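Local coordinates for sgbp-b (Bacteroides uniformis, PDB 7K44), which probably binds xyloglucan at the cell surface as part of a polysaccharide utilization system in this human gut commensal, at residues Trp258-Asn263 with Ala359-Asn364; Val62-Ala67 with Gly104-Glu109; Leu124-Ser129 with Gly197-Pro202; Leu283-Glu288 with Phe380-Ile385; Val291-Gly296 with Pro370-Met375. One frame throughout, in Å; residues are numbered along the deposited sequence.

Interaction 1. Residues Trp258-Asn263 with Ala359-Asn364; sequences WGQLQN and ALQMTN
Gln262 has CG beside its backbone N and opposite the carbonyl carbon (chi1 -49°), and a bend at the next bond swings its amide across to Gln361. Gln361 sets off with the same first torsion but then runs extended. Gln361 NE2 donates to Gln262 OE1 at 2.8 Å in a nearly straight bond. The oxygen lies in the amide plane of Gln361, yet the donor stands above the carbonyl plane of Gln262. The two amides are turned 54° apart. Gln361 OE1 is bonded to Arg302, so both ends of this amide are held. Gln262 NE2 rests on Ala359 CB at 3.5 Å.

Trp258 and Met362 lie side by side and point the same way. Met362 SD meets Trp258 CZ3 obliquely at 3.8 Å, a Met-aromatic contact. A water accepts from Trp258 N and Gln260 NE2 and donates to Met362 O. Gln260 OE1 is bonded to Gly224 N. Gly259 pairs with Met362, and Leu261 with Leu360, through backbone bonds in both directions.

Leu261, Leu360 and Met362 face strand 371-384, where they touch Phe377, Phe380 and Ile373. Such antiparallel pairing, with one apolar side turned to a second sheet, is typical of a beta sandwich.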
# COMPACT_ATOMS: atom_id res chain seq x y z
N TRP A 258 3.33 19.39 25.82
CA TRP A 258 4.68 19.21 25.28
C TRP A 258 4.82 19.71 23.85
O TRP A 258 5.34 20.81 23.61
CB TRP A 258 5.15 17.75 25.44
CG TRP A 258 6.57 17.55 25.04
CD1 TRP A 258 7.68 18.00 25.71
CD2 TRP A 258 7.06 16.87 23.88
NE1 TRP A 258 8.82 17.65 25.03
CE2 TRP A 258 8.47 16.94 23.91
CE3 TRP A 258 6.44 16.21 22.81
CZ2 TRP A 258 9.27 16.38 22.92
CZ3 TRP A 258 7.25 15.65 21.83
CH2 TRP A 258 8.64 15.74 21.89
N GLY A 259 4.37 18.92 22.87
CA GLY A 259 4.56 19.24 21.46
C GLY A 259 3.23 19.59 20.81
O GLY A 259 2.21 18.97 21.11
N GLN A 260 3.26 20.57 19.91
CA GLN A 260 2.05 20.91 19.16
C GLN A 260 2.42 21.35 17.75
O GLN A 260 3.47 21.97 17.53
CB GLN A 260 1.26 22.07 19.78
CG GLN A 260 0.87 21.89 21.24
CD GLN A 260 1.98 22.33 22.19
OE1 GLN A 260 2.68 23.31 21.94
NE2 GLN A 260 2.14 21.59 23.28
N LEU A 261 1.54 21.05 16.81
CA LEU A 261 1.50 21.70 15.51
C LEU A 261 0.15 22.38 15.43
O LEU A 261 -0.89 21.71 15.28
CB LEU A 261 1.65 20.70 14.36
CG LEU A 261 2.94 19.92 14.26
CD1 LEU A 261 2.88 18.98 13.04
CD2 LEU A 261 4.13 20.87 14.15
N GLN A 262 0.11 23.70 15.61
CA GLN A 262 -1.12 24.47 15.52
C GLN A 262 -1.02 25.21 14.20
O GLN A 262 -0.13 26.03 14.01
CB GLN A 262 -1.27 25.44 16.69
CG GLN A 262 -1.03 24.77 18.04
CD GLN A 262 -2.22 23.97 18.56
OE1 GLN A 262 -2.05 22.87 19.06
NE2 GLN A 262 -3.43 24.51 18.43
N ASN A 263 -1.92 24.89 13.27
CA ASN A 263 -1.78 25.29 11.89
C ASN A 263 -3.05 25.97 11.40
O ASN A 263 -4.15 25.65 11.86
CB ASN A 263 -1.59 24.05 10.97
CG ASN A 263 -0.56 23.06 11.51
OD1 ASN A 263 0.65 23.25 11.35
ND2 ASN A 263 -1.04 21.98 12.13
N ALA A 359 -5.15 21.26 14.38
CA ALA A 359 -4.25 21.13 15.52
C ALA A 359 -3.92 19.67 15.84
O ALA A 359 -4.80 18.81 15.86
CB ALA A 359 -4.83 21.79 16.77
N LEU A 360 -2.64 19.42 16.13
CA LEU A 360 -2.14 18.15 16.63
C LEU A 360 -1.32 18.43 17.88
O LEU A 360 -0.48 19.34 17.88
CB LEU A 360 -1.24 17.44 15.62
CG LEU A 360 -1.81 17.05 14.26
CD1 LEU A 360 -1.65 18.20 13.28
CD2 LEU A 360 -1.08 15.83 13.74
N GLN A 361 -1.55 17.68 18.95
CA GLN A 361 -0.81 17.89 20.19
C GLN A 361 -0.36 16.56 20.78
O GLN A 361 -1.17 15.63 20.91
CB GLN A 361 -1.64 18.64 21.23
CG GLN A 361 -2.21 19.92 20.70
CD GLN A 361 -2.97 20.69 21.76
OE1 GLN A 361 -3.35 20.14 22.79
NE2 GLN A 361 -3.18 21.99 21.52
N MET A 362 0.92 16.48 21.13
CA MET A 362 1.51 15.27 21.69
C MET A 362 1.78 15.47 23.18
O MET A 362 2.34 16.50 23.58
CB MET A 362 2.80 14.90 20.97
CG MET A 362 3.32 13.52 21.37
SD MET A 362 4.83 13.10 20.47
CE MET A 362 4.70 11.32 20.37
N THR A 363 1.39 14.49 23.98
CA THR A 363 1.59 14.47 25.42
C THR A 363 2.04 13.07 25.83
O THR A 363 2.01 12.13 25.02
CB THR A 363 0.32 14.86 26.19
OG1 THR A 363 -0.74 13.93 25.88
CG2 THR A 363 -0.13 16.28 25.85
N ASN A 364 2.45 12.91 27.09
CA ASN A 364 2.78 11.60 27.65
C ASN A 364 2.15 11.48 29.03
O ASN A 364 2.84 11.62 30.05
CB ASN A 364 4.29 11.35 27.68
CG ASN A 364 4.64 9.99 28.25
OD1 ASN A 364 3.81 9.08 28.28
ND2 ASN A 364 5.87 9.85 28.72
O HOH W 1 0.98 19.08 24.10

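Interaction 2. Residues Val62-Ala67 with Gly104-Glu109; sequences VYFTTA and GSLVVE
Leu106 CD1 sits over the centre of one face of the Phe64 ring, 3.8 Å from its centroid. This is a CH-pi contact almost along the ring normal. Phe119 of strand 114-120 meets the same ring in an edge-to-face pair. On the other side of the sheet, Val107 CB covers one face of the Tyr63 ring, displaced toward the rim and 3.9 Å from the centroid. A water lies at the edge of the Tyr63 ring, in its plane, 2.6 Å from Tyr63 OH. The same water donates to Glu109 OE1, whose carboxylate stands almost upright to the ring. The first torsion of Tyr63 (chi1 61°) places CG between N and C and stands the ring alongside Val107.

The strands are antiparallel and joined by paired backbone bonds at Tyr63 with Val107 and Thr65 with Ser105. They form the middle of a four-stranded sheet. Leu106 and Val108 reach Ile51 in a second four-stranded sheet, an arrangement consistent with an immunoglobulin-like sandwich.

Just past the end of strand 59-65, Ala67 O accepts from Ser105 OG at 2.7 Å, on a lone pair in the carbonyl plane. Thr65 OG1 accepts from Ala67 N at 3.2 Å, forming an ST turn, and is also bonded to Pro75 O. Gly104 CA passes 3.3 Å from Thr65 O, and a CB here would clash with that oxygen.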
# COMPACT_ATOMS: atom_id res chain seq x y z
N VAL A 62 3.29 -36.91 -14.91
CA VAL A 62 2.97 -35.49 -14.91
C VAL A 62 1.82 -35.31 -15.88
O VAL A 62 1.88 -35.79 -17.01
CB VAL A 62 4.18 -34.64 -15.34
CG1 VAL A 62 3.81 -33.15 -15.38
CG2 VAL A 62 5.34 -34.87 -14.39
N TYR A 63 0.75 -34.65 -15.44
CA TYR A 63 -0.40 -34.53 -16.33
C TYR A 63 -1.26 -33.34 -15.94
O TYR A 63 -1.27 -32.91 -14.78
CB TYR A 63 -1.24 -35.82 -16.36
CG TYR A 63 -1.84 -36.23 -15.03
CD1 TYR A 63 -1.11 -36.99 -14.12
CD2 TYR A 63 -3.14 -35.88 -14.70
CE1 TYR A 63 -1.66 -37.37 -12.91
CE2 TYR A 63 -3.70 -36.26 -13.49
CZ TYR A 63 -2.96 -37.01 -12.59
OH TYR A 63 -3.50 -37.39 -11.39
N PHE A 64 -1.98 -32.82 -16.93
CA PHE A 64 -3.05 -31.86 -16.72
C PHE A 64 -4.36 -32.62 -16.57
O PHE A 64 -4.59 -33.64 -17.24
CB PHE A 64 -3.17 -30.91 -17.91
CG PHE A 64 -1.95 -30.05 -18.13
CD1 PHE A 64 -0.88 -30.51 -18.88
CD2 PHE A 64 -1.89 -28.76 -17.61
CE1 PHE A 64 0.25 -29.70 -19.10
CE2 PHE A 64 -0.77 -27.95 -17.82
CZ PHE A 64 0.29 -28.43 -18.57
N THR A 65 -5.22 -32.12 -15.68
CA THR A 65 -6.51 -32.75 -15.39
C THR A 65 -7.59 -31.68 -15.35
O THR A 65 -7.34 -30.53 -14.97
CB THR A 65 -6.48 -33.54 -14.08
OG1 THR A 65 -7.73 -34.24 -13.92
CG2 THR A 65 -6.27 -32.65 -12.87
N THR A 66 -8.81 -32.06 -15.73
CA THR A 66 -9.93 -31.15 -15.54
C THR A 66 -10.34 -31.04 -14.08
O THR A 66 -11.01 -30.07 -13.71
CB THR A 66 -11.12 -31.60 -16.39
OG1 THR A 66 -11.32 -33.00 -16.21
CG2 THR A 66 -10.88 -31.30 -17.86
N ALA A 67 -9.96 -32.01 -13.25
CA ALA A 67 -10.29 -31.97 -11.84
C ALA A 67 -9.64 -30.77 -11.16
O ALA A 67 -8.53 -30.35 -11.49
CB ALA A 67 -9.82 -33.24 -11.14
N GLY A 104 -7.97 -26.24 -15.21
CA GLY A 104 -8.05 -27.40 -14.37
C GLY A 104 -6.89 -27.40 -13.39
O GLY A 104 -6.66 -26.41 -12.70
N SER A 105 -6.14 -28.49 -13.35
CA SER A 105 -5.01 -28.61 -12.45
C SER A 105 -3.85 -29.25 -13.19
O SER A 105 -4.04 -30.02 -14.14
CB SER A 105 -5.33 -29.42 -11.18
OG SER A 105 -6.49 -28.93 -10.51
N LEU A 106 -2.64 -28.91 -12.76
CA LEU A 106 -1.43 -29.59 -13.20
C LEU A 106 -0.93 -30.45 -12.05
O LEU A 106 -0.81 -29.97 -10.92
CB LEU A 106 -0.37 -28.56 -13.59
CG LEU A 106 1.00 -29.06 -14.03
CD1 LEU A 106 0.91 -30.12 -15.13
CD2 LEU A 106 1.84 -27.88 -14.49
N VAL A 107 -0.66 -31.73 -12.34
CA VAL A 107 -0.39 -32.73 -11.31
C VAL A 107 0.99 -33.35 -11.51
O VAL A 107 1.36 -33.70 -12.63
CB VAL A 107 -1.46 -33.83 -11.32
CG1 VAL A 107 -1.29 -34.73 -10.11
CG2 VAL A 107 -2.86 -33.22 -11.35
N VAL A 108 1.72 -33.51 -10.41
CA VAL A 108 2.93 -34.32 -10.37
C VAL A 108 2.63 -35.50 -9.45
O VAL A 108 2.47 -35.33 -8.24
CB VAL A 108 4.14 -33.54 -9.86
CG1 VAL A 108 5.37 -34.45 -9.78
CG2 VAL A 108 4.41 -32.33 -10.74
N GLU A 109 2.57 -36.70 -10.03
CA GLU A 109 2.28 -37.92 -9.29
C GLU A 109 3.60 -38.64 -9.05
O GLU A 109 4.26 -39.09 -9.99
CB GLU A 109 1.32 -38.78 -10.12
CG GLU A 109 0.84 -40.05 -9.44
CD GLU A 109 0.00 -40.92 -10.37
OE1 GLU A 109 -1.04 -40.43 -10.85
OE2 GLU A 109 0.39 -42.08 -10.62
O HOH W 2 -2.40 -38.42 -9.33

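Interaction 3. Residues Leu124-Ser129 with Gly197-Pro202; sequences LPPSIS and GTAEVP
Ala199 CB is the methyl at the middle of this contact. It comes 3.4 Å from Pro126 O and also touches Ser127 CA. Ile128 CD1 closes on the same methyl at 3.8 Å. Further along, Ile128 CG2 meets Val201 CG2 at 3.6 Å, and the two side chains cross at about a right angle. Ile128 holds CG2 opposite its backbone N and CG1 opposite its carbonyl carbon (chi1 -67°). CG1 then lies against Ala199 CB and CG2 against Val201 CG2, while CD1 at the end of the longer branch touches both.

At the other end, the Pro126 ring lies against the backbone of the partner strand. Its CD is 3.4 Å from Gly197 C, and its CG is 4.2 Å from Ala199 CB. Replacing Pro126 by a glycine would probably open a gap beside Gly197 and Ala199 and let the chain ahead of the strand turn more freely. Gly197 has backbone angles unsuited to a side chain, and a CB would be tight against Pro125 CB.

A water links the backbones by donating to Pro126 O at 2.7 Å and to Thr198 O. The segments run in roughly the same direction, with short axes 27° apart.

Each strand is paired within its own sheet. Ser127 and Ser129 bond to strand 141-147, while Ala199 and Val201 bond to strand 188-194. Strands 127-131 and 197-204 are thus outer strands of two four-stranded sheets, brought together along one side of the immunoglobulin-like IPT/TIG domain. Ile128 also touches Val144 and Ile192, one from each sheet.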
# COMPACT_ATOMS: atom_id res chain seq x y z
N LEU A 124 -5.14 -13.98 -16.30
CA LEU A 124 -6.19 -13.13 -15.76
C LEU A 124 -5.69 -11.69 -15.71
O LEU A 124 -4.48 -11.45 -15.64
CB LEU A 124 -6.53 -13.58 -14.34
CG LEU A 124 -7.18 -14.96 -14.23
CD1 LEU A 124 -7.19 -15.44 -12.79
CD2 LEU A 124 -8.58 -14.94 -14.80
N PRO A 125 -6.59 -10.71 -15.75
CA PRO A 125 -6.17 -9.32 -15.61
C PRO A 125 -5.64 -9.09 -14.20
O PRO A 125 -6.02 -9.79 -13.25
CB PRO A 125 -7.47 -8.53 -15.85
CG PRO A 125 -8.55 -9.46 -15.45
CD PRO A 125 -8.06 -10.83 -15.87
N PRO A 126 -4.75 -8.11 -14.03
CA PRO A 126 -4.28 -7.78 -12.68
C PRO A 126 -5.35 -7.04 -11.91
O PRO A 126 -6.29 -6.47 -12.47
CB PRO A 126 -3.08 -6.87 -12.95
CG PRO A 126 -3.46 -6.13 -14.23
CD PRO A 126 -4.28 -7.15 -15.04
N SER A 127 -5.21 -7.07 -10.59
CA SER A 127 -6.11 -6.32 -9.72
C SER A 127 -5.29 -5.74 -8.59
O SER A 127 -4.23 -6.27 -8.24
CB SER A 127 -7.23 -7.20 -9.17
OG SER A 127 -6.73 -8.40 -8.61
N ILE A 128 -5.78 -4.64 -8.03
CA ILE A 128 -5.13 -3.96 -6.91
C ILE A 128 -6.10 -3.95 -5.73
O ILE A 128 -7.24 -3.50 -5.86
CB ILE A 128 -4.73 -2.53 -7.28
CG1 ILE A 128 -3.63 -2.55 -8.34
CG2 ILE A 128 -4.27 -1.78 -6.02
CD1 ILE A 128 -3.49 -1.24 -9.11
N SER A 129 -5.64 -4.45 -4.58
CA SER A 129 -6.47 -4.42 -3.39
C SER A 129 -6.04 -3.35 -2.38
O SER A 129 -6.90 -2.85 -1.64
CB SER A 129 -6.50 -5.78 -2.70
OG SER A 129 -5.21 -6.19 -2.30
N GLY A 197 -3.82 -7.33 -18.84
CA GLY A 197 -4.81 -6.28 -18.70
C GLY A 197 -4.32 -5.19 -17.77
O GLY A 197 -3.12 -5.07 -17.51
N THR A 198 -5.27 -4.40 -17.27
CA THR A 198 -4.97 -3.20 -16.50
C THR A 198 -5.82 -3.15 -15.25
O THR A 198 -7.02 -3.45 -15.28
CB THR A 198 -5.20 -1.94 -17.34
OG1 THR A 198 -4.33 -1.95 -18.47
CG2 THR A 198 -4.92 -0.68 -16.51
N ALA A 199 -5.19 -2.80 -14.14
CA ALA A 199 -5.87 -2.53 -12.89
C ALA A 199 -5.72 -1.05 -12.59
O ALA A 199 -4.63 -0.49 -12.76
CB ALA A 199 -5.25 -3.33 -11.74
N GLU A 200 -6.81 -0.43 -12.15
CA GLU A 200 -6.84 1.01 -11.93
C GLU A 200 -7.33 1.32 -10.52
O GLU A 200 -8.25 0.68 -10.02
CB GLU A 200 -7.76 1.71 -12.95
CG GLU A 200 -7.17 1.78 -14.36
CD GLU A 200 -8.15 2.34 -15.38
OE1 GLU A 200 -8.92 3.27 -15.03
OE2 GLU A 200 -8.15 1.85 -16.53
N VAL A 201 -6.70 2.31 -9.90
CA VAL A 201 -7.13 2.87 -8.62
C VAL A 201 -7.47 4.33 -8.84
O VAL A 201 -6.55 5.16 -9.00
CB VAL A 201 -6.04 2.73 -7.54
CG1 VAL A 201 -6.51 3.38 -6.23
CG2 VAL A 201 -5.68 1.28 -7.31
N PRO A 202 -8.74 4.71 -8.86
CA PRO A 202 -9.09 6.13 -9.01
C PRO A 202 -8.86 6.88 -7.70
O PRO A 202 -8.69 6.29 -6.63
CB PRO A 202 -10.58 6.08 -9.34
CG PRO A 202 -11.06 4.85 -8.63
CD PRO A 202 -9.93 3.86 -8.70
O HOH W 3 -8.42 -5.61 -13.89

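Interaction 4. Residues Leu283-Glu288 with Phe380-Ile385; sequences LALQFE and FRVVKI
Leu283 lays CD2 against the backbone of the partner strand, 3.6 Å from Val383 O, and Ile385 CD1 comes to Leu283 O. Ala284 exchanges two backbone bonds with Val383, and its CB touches Ile385 CG1 at 3.9 Å. Leu285 turns to the opposite side of the sheet and places CD1 near Val382 CG2.

Gln286 pairs with Arg381 through both backbone and side chain. Its extended chain carries OE1 to Arg381 NE at 2.9 Å, and NE meets a lone pair of OE1 in the carbonyl plane. The amide and guanidinium planes stand 79° apart. Gln286 NE2 is bonded to Ser335.

Phe287 CB lies over one face of the Phe380 ring, 3.4 Å from Phe380 CD2. The two rings are within 28° of parallel but slid apart, so they barely overlap.

Glu288 OE2 takes both end nitrogens of Arg381, NH2 at 2.9 Å and NH1 at 3.0 Å, in a nearly coplanar salt bridge. This grip probably favours the charged carboxylate. Gln333 and Asn379 O also bind Arg381, which fixes the guanidinium on several sides. Glu288 OE1 is bonded to Ser133, which lies in the IPT/TIG range, so the charge pair probably sits where the two domains meet. The strands are antiparallel neighbours in the larger sheet of the glycan-binding domain, and strand 371-384 also carries Asp378 of the calcium site.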
# COMPACT_ATOMS: atom_id res chain seq x y z
N LEU A 283 -15.92 10.78 4.94
CA LEU A 283 -14.68 11.50 4.69
C LEU A 283 -13.66 11.19 5.78
O LEU A 283 -14.01 10.84 6.90
CB LEU A 283 -14.93 13.01 4.66
CG LEU A 283 -15.77 13.53 3.49
CD1 LEU A 283 -16.16 14.99 3.73
CD2 LEU A 283 -15.06 13.35 2.17
N ALA A 284 -12.37 11.37 5.43
CA ALA A 284 -11.29 11.22 6.39
C ALA A 284 -10.34 12.41 6.27
O ALA A 284 -10.15 12.96 5.18
CB ALA A 284 -10.46 9.94 6.15
N LEU A 285 -9.78 12.80 7.41
CA LEU A 285 -8.58 13.63 7.42
C LEU A 285 -7.38 12.71 7.27
O LEU A 285 -7.18 11.80 8.09
CB LEU A 285 -8.46 14.44 8.70
CG LEU A 285 -7.19 15.30 8.77
CD1 LEU A 285 -7.34 16.47 7.82
CD2 LEU A 285 -6.96 15.79 10.19
N GLN A 286 -6.58 12.93 6.23
CA GLN A 286 -5.55 11.98 5.85
C GLN A 286 -4.25 12.76 5.69
O GLN A 286 -4.26 13.91 5.23
CB GLN A 286 -5.95 11.32 4.53
CG GLN A 286 -5.02 10.28 3.98
CD GLN A 286 -5.58 9.67 2.71
OE1 GLN A 286 -5.32 10.14 1.60
NE2 GLN A 286 -6.38 8.62 2.88
N PHE A 287 -3.14 12.18 6.14
CA PHE A 287 -1.87 12.89 6.08
C PHE A 287 -0.71 11.91 6.00
O PHE A 287 -0.85 10.70 6.17
CB PHE A 287 -1.72 13.84 7.28
CG PHE A 287 -1.84 13.17 8.62
CD1 PHE A 287 -3.08 12.97 9.21
CD2 PHE A 287 -0.70 12.73 9.29
CE1 PHE A 287 -3.18 12.35 10.46
CE2 PHE A 287 -0.79 12.11 10.53
CZ PHE A 287 -2.03 11.90 11.11
N GLU A 288 0.46 12.45 5.69
CA GLU A 288 1.67 11.65 5.63
C GLU A 288 2.48 11.89 6.90
O GLU A 288 2.55 13.02 7.40
CB GLU A 288 2.46 11.98 4.36
CG GLU A 288 2.95 10.73 3.63
CD GLU A 288 1.83 10.08 2.82
OE1 GLU A 288 2.00 8.94 2.33
OE2 GLU A 288 0.76 10.70 2.69
N PHE A 380 -1.74 17.24 4.60
CA PHE A 380 -3.06 16.96 5.15
C PHE A 380 -4.11 17.20 4.06
O PHE A 380 -4.13 18.25 3.42
CB PHE A 380 -3.34 17.86 6.36
CG PHE A 380 -2.43 17.62 7.52
CD1 PHE A 380 -1.18 18.21 7.58
CD2 PHE A 380 -2.83 16.81 8.58
CE1 PHE A 380 -0.32 18.00 8.66
CE2 PHE A 380 -1.99 16.59 9.67
CZ PHE A 380 -0.74 17.18 9.71
N ARG A 381 -4.98 16.21 3.86
CA ARG A 381 -6.03 16.28 2.85
C ARG A 381 -7.32 15.72 3.43
O ARG A 381 -7.29 14.91 4.36
CB ARG A 381 -5.66 15.54 1.55
CG ARG A 381 -5.34 14.06 1.70
CD ARG A 381 -3.85 13.79 1.78
NE ARG A 381 -3.51 12.37 1.65
CZ ARG A 381 -2.31 11.87 1.93
NH1 ARG A 381 -2.08 10.56 1.79
NH2 ARG A 381 -1.33 12.69 2.33
N VAL A 382 -8.45 16.17 2.89
CA VAL A 382 -9.76 15.62 3.24
C VAL A 382 -10.27 14.86 2.02
O VAL A 382 -10.45 15.46 0.95
CB VAL A 382 -10.76 16.72 3.66
CG1 VAL A 382 -12.11 16.06 3.96
CG2 VAL A 382 -10.24 17.50 4.85
N VAL A 383 -10.51 13.56 2.19
CA VAL A 383 -10.81 12.66 1.07
C VAL A 383 -11.90 11.68 1.46
O VAL A 383 -12.13 11.40 2.64
CB VAL A 383 -9.56 11.88 0.61
CG1 VAL A 383 -8.52 12.81 -0.02
CG2 VAL A 383 -8.97 11.09 1.76
N LYS A 384 -12.54 11.10 0.44
CA LYS A 384 -13.54 10.08 0.69
C LYS A 384 -12.87 8.79 1.15
O LYS A 384 -11.78 8.43 0.68
CB LYS A 384 -14.34 9.83 -0.59
CG LYS A 384 -15.34 10.93 -0.85
CD LYS A 384 -16.23 10.68 -2.06
CE LYS A 384 -17.29 11.77 -2.17
NZ LYS A 384 -18.00 11.76 -3.48
N ILE A 385 -13.52 8.11 2.08
CA ILE A 385 -13.11 6.77 2.49
C ILE A 385 -13.64 5.76 1.46
O ILE A 385 -12.91 4.89 1.00
CB ILE A 385 -13.64 6.42 3.89
CG1 ILE A 385 -13.22 7.49 4.91
CG2 ILE A 385 -13.16 5.04 4.32
CD1 ILE A 385 -14.10 7.50 6.16

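Interaction 5. Residues Val291-Gly296 with Pro370-Met375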
# COMPACT_ATOMS: atom_id res chain seq x y z
N VAL A 291 7.86 8.51 11.13
CA VAL A 291 8.33 8.30 12.49
C VAL A 291 9.78 7.83 12.40
O VAL A 291 10.05 6.72 11.95
CB VAL A 291 7.46 7.29 13.25
CG1 VAL A 291 8.04 7.00 14.64
CG2 VAL A 291 6.03 7.80 13.36
N ALA A 292 10.71 8.70 12.80
CA ALA A 292 12.12 8.35 12.65
C ALA A 292 12.63 7.49 13.80
O ALA A 292 13.60 6.74 13.63
CB ALA A 292 12.97 9.61 12.55
N VAL A 293 12.00 7.58 14.97
CA VAL A 293 12.47 6.89 16.16
C VAL A 293 11.27 6.21 16.81
O VAL A 293 10.29 6.87 17.15
CB VAL A 293 13.16 7.84 17.15
CG1 VAL A 293 13.53 7.10 18.43
CG2 VAL A 293 14.41 8.45 16.52
N GLU A 294 11.36 4.89 16.97
CA GLU A 294 10.30 4.15 17.64
C GLU A 294 10.20 4.59 19.10
O GLU A 294 11.22 4.87 19.75
CB GLU A 294 10.60 2.66 17.57
CG GLU A 294 9.48 1.77 18.06
CD GLU A 294 9.79 0.30 17.84
OE1 GLU A 294 10.96 -0.01 17.52
OE2 GLU A 294 8.87 -0.53 17.97
N TYR A 295 8.98 4.67 19.61
CA TYR A 295 8.75 4.98 21.02
C TYR A 295 7.74 4.01 21.60
O TYR A 295 6.86 3.50 20.90
CB TYR A 295 8.30 6.44 21.26
CG TYR A 295 7.04 6.87 20.51
CD1 TYR A 295 7.11 7.35 19.21
CD2 TYR A 295 5.79 6.81 21.12
CE1 TYR A 295 5.97 7.75 18.53
CE2 TYR A 295 4.64 7.19 20.44
CZ TYR A 295 4.74 7.67 19.16
OH TYR A 295 3.61 8.07 18.48
N GLY A 296 7.88 3.76 22.90
CA GLY A 296 7.02 2.82 23.60
C GLY A 296 5.70 3.42 24.01
O GLY A 296 5.28 4.48 23.53
N PRO A 370 11.88 8.72 30.14
CA PRO A 370 11.67 9.64 29.00
C PRO A 370 11.85 8.94 27.65
O PRO A 370 12.46 7.87 27.58
CB PRO A 370 12.75 10.70 29.20
CG PRO A 370 13.83 10.01 29.97
CD PRO A 370 13.14 9.02 30.85
N TYR A 371 11.30 9.53 26.60
CA TYR A 371 11.39 9.00 25.25
C TYR A 371 11.97 10.05 24.32
O TYR A 371 11.61 11.23 24.40
CB TYR A 371 10.01 8.68 24.70
CG TYR A 371 9.32 7.50 25.31
CD1 TYR A 371 9.73 6.20 25.01
CD2 TYR A 371 8.24 7.66 26.16
CE1 TYR A 371 9.08 5.11 25.55
CE2 TYR A 371 7.58 6.57 26.70
CZ TYR A 371 8.02 5.29 26.39
OH TYR A 371 7.37 4.20 26.93
N ASN A 372 12.87 9.62 23.44
CA ASN A 372 13.30 10.47 22.34
C ASN A 372 12.27 10.38 21.22
O ASN A 372 11.95 9.28 20.75
CB ASN A 372 14.68 10.04 21.85
CG ASN A 372 15.13 10.81 20.63
OD1 ASN A 372 14.96 12.03 20.55
ND2 ASN A 372 15.69 10.11 19.65
N ILE A 373 11.74 11.53 20.80
CA ILE A 373 10.70 11.61 19.78
C ILE A 373 11.28 12.30 18.56
O ILE A 373 11.99 13.30 18.68
CB ILE A 373 9.50 12.42 20.33
CG1 ILE A 373 8.93 11.76 21.59
CG2 ILE A 373 8.43 12.60 19.24
CD1 ILE A 373 8.42 10.33 21.38
N GLU A 374 10.96 11.77 17.37
CA GLU A 374 11.34 12.44 16.13
C GLU A 374 10.37 12.01 15.04
O GLU A 374 10.43 10.86 14.59
CB GLU A 374 12.79 12.12 15.75
CG GLU A 374 13.24 12.81 14.46
CD GLU A 374 14.58 12.31 13.95
OE1 GLU A 374 15.26 11.54 14.67
OE2 GLU A 374 14.95 12.66 12.81
N MET A 375 9.50 12.92 14.62
CA MET A 375 8.42 12.59 13.69
C MET A 375 8.19 13.79 12.78
O MET A 375 8.45 14.93 13.17
CB MET A 375 7.13 12.27 14.44
CG MET A 375 7.27 11.21 15.52
SD MET A 375 5.83 11.19 16.59
CE MET A 375 4.59 11.03 15.33
O HOH W 4 9.36 9.38 17.36
O HOH W 5 11.77 6.77 21.79
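Tyr295 projects from its loop onto strand 371-375, touching three of its side chains in turn. Its CB meets Ile373 CD1 at 3.9 Å and also touches Tyr371 CD1. Its CG lies between the backbone N and the carbonyl carbon (chi1 57°), which drops the ring toward the strand, and rests on the same isoleucine methyl. Farther out, Tyr295 CE1 comes 4.0 Å from Met375 SD, an oblique Met-aromatic contact. Toward the tip, Tyr295 CZ is reached by Met362 CE of strand 357-364.

This is where a strand pair frays into a loop. Val291 and Met375 still form an antiparallel non-hydrogen-bonded pair, and Ala292 N donates to Glu374 O at 2.8 Å. Beyond that point water replaces direct pairing. One water donates to Val293 O and accepts from Glu374 N, and a second donates to both Glu294 O and Asn372 O.

Tyr371 flanks the loop at Gly296, with CE1 3.2 Å from Gly296 N and OH against Gly296 C. Tyr371 OH also makes a weak hydrogen bond to Glu297 O. A CB on Gly296 would clash with that hydroxyl. Putting an alanine at Tyr371 would probably uncover the Gly296 backbone and deprive Tyr295 CB of one neighbour. Arg317 bonds the carbonyls of Tyr295 and Gly296. Ala292 CB lies 3.4 Å from Glu374 CD, and Glu374 OE2 is bonded to Tyr376. Val293 N is buried here without a partner.

Interactions 2 and 3 close in turn along the chain before the other three begin. Interaction 2 joins strands in an N-terminal sandwich, and its centre is 61 Å from that of interaction 1. Interaction 3 lies in the IPT/TIG domain, its nearest atoms about 8 Å from interaction 4. Interactions 1, 4 and 5 belong to the xyloglucan-binding domain. Interactions 4 and 5 share strand 371-384, with centres 24 Å apart, and 5 falls between the segments of 4. Interaction 1, whose segments alternate with theirs, occupies the facing sheet and packs on both; Met362 CE is 3.9 Å from Met375 SD. The chain is therefore elongated, with sandwich domains in succession and the probable glycan-binding domain last.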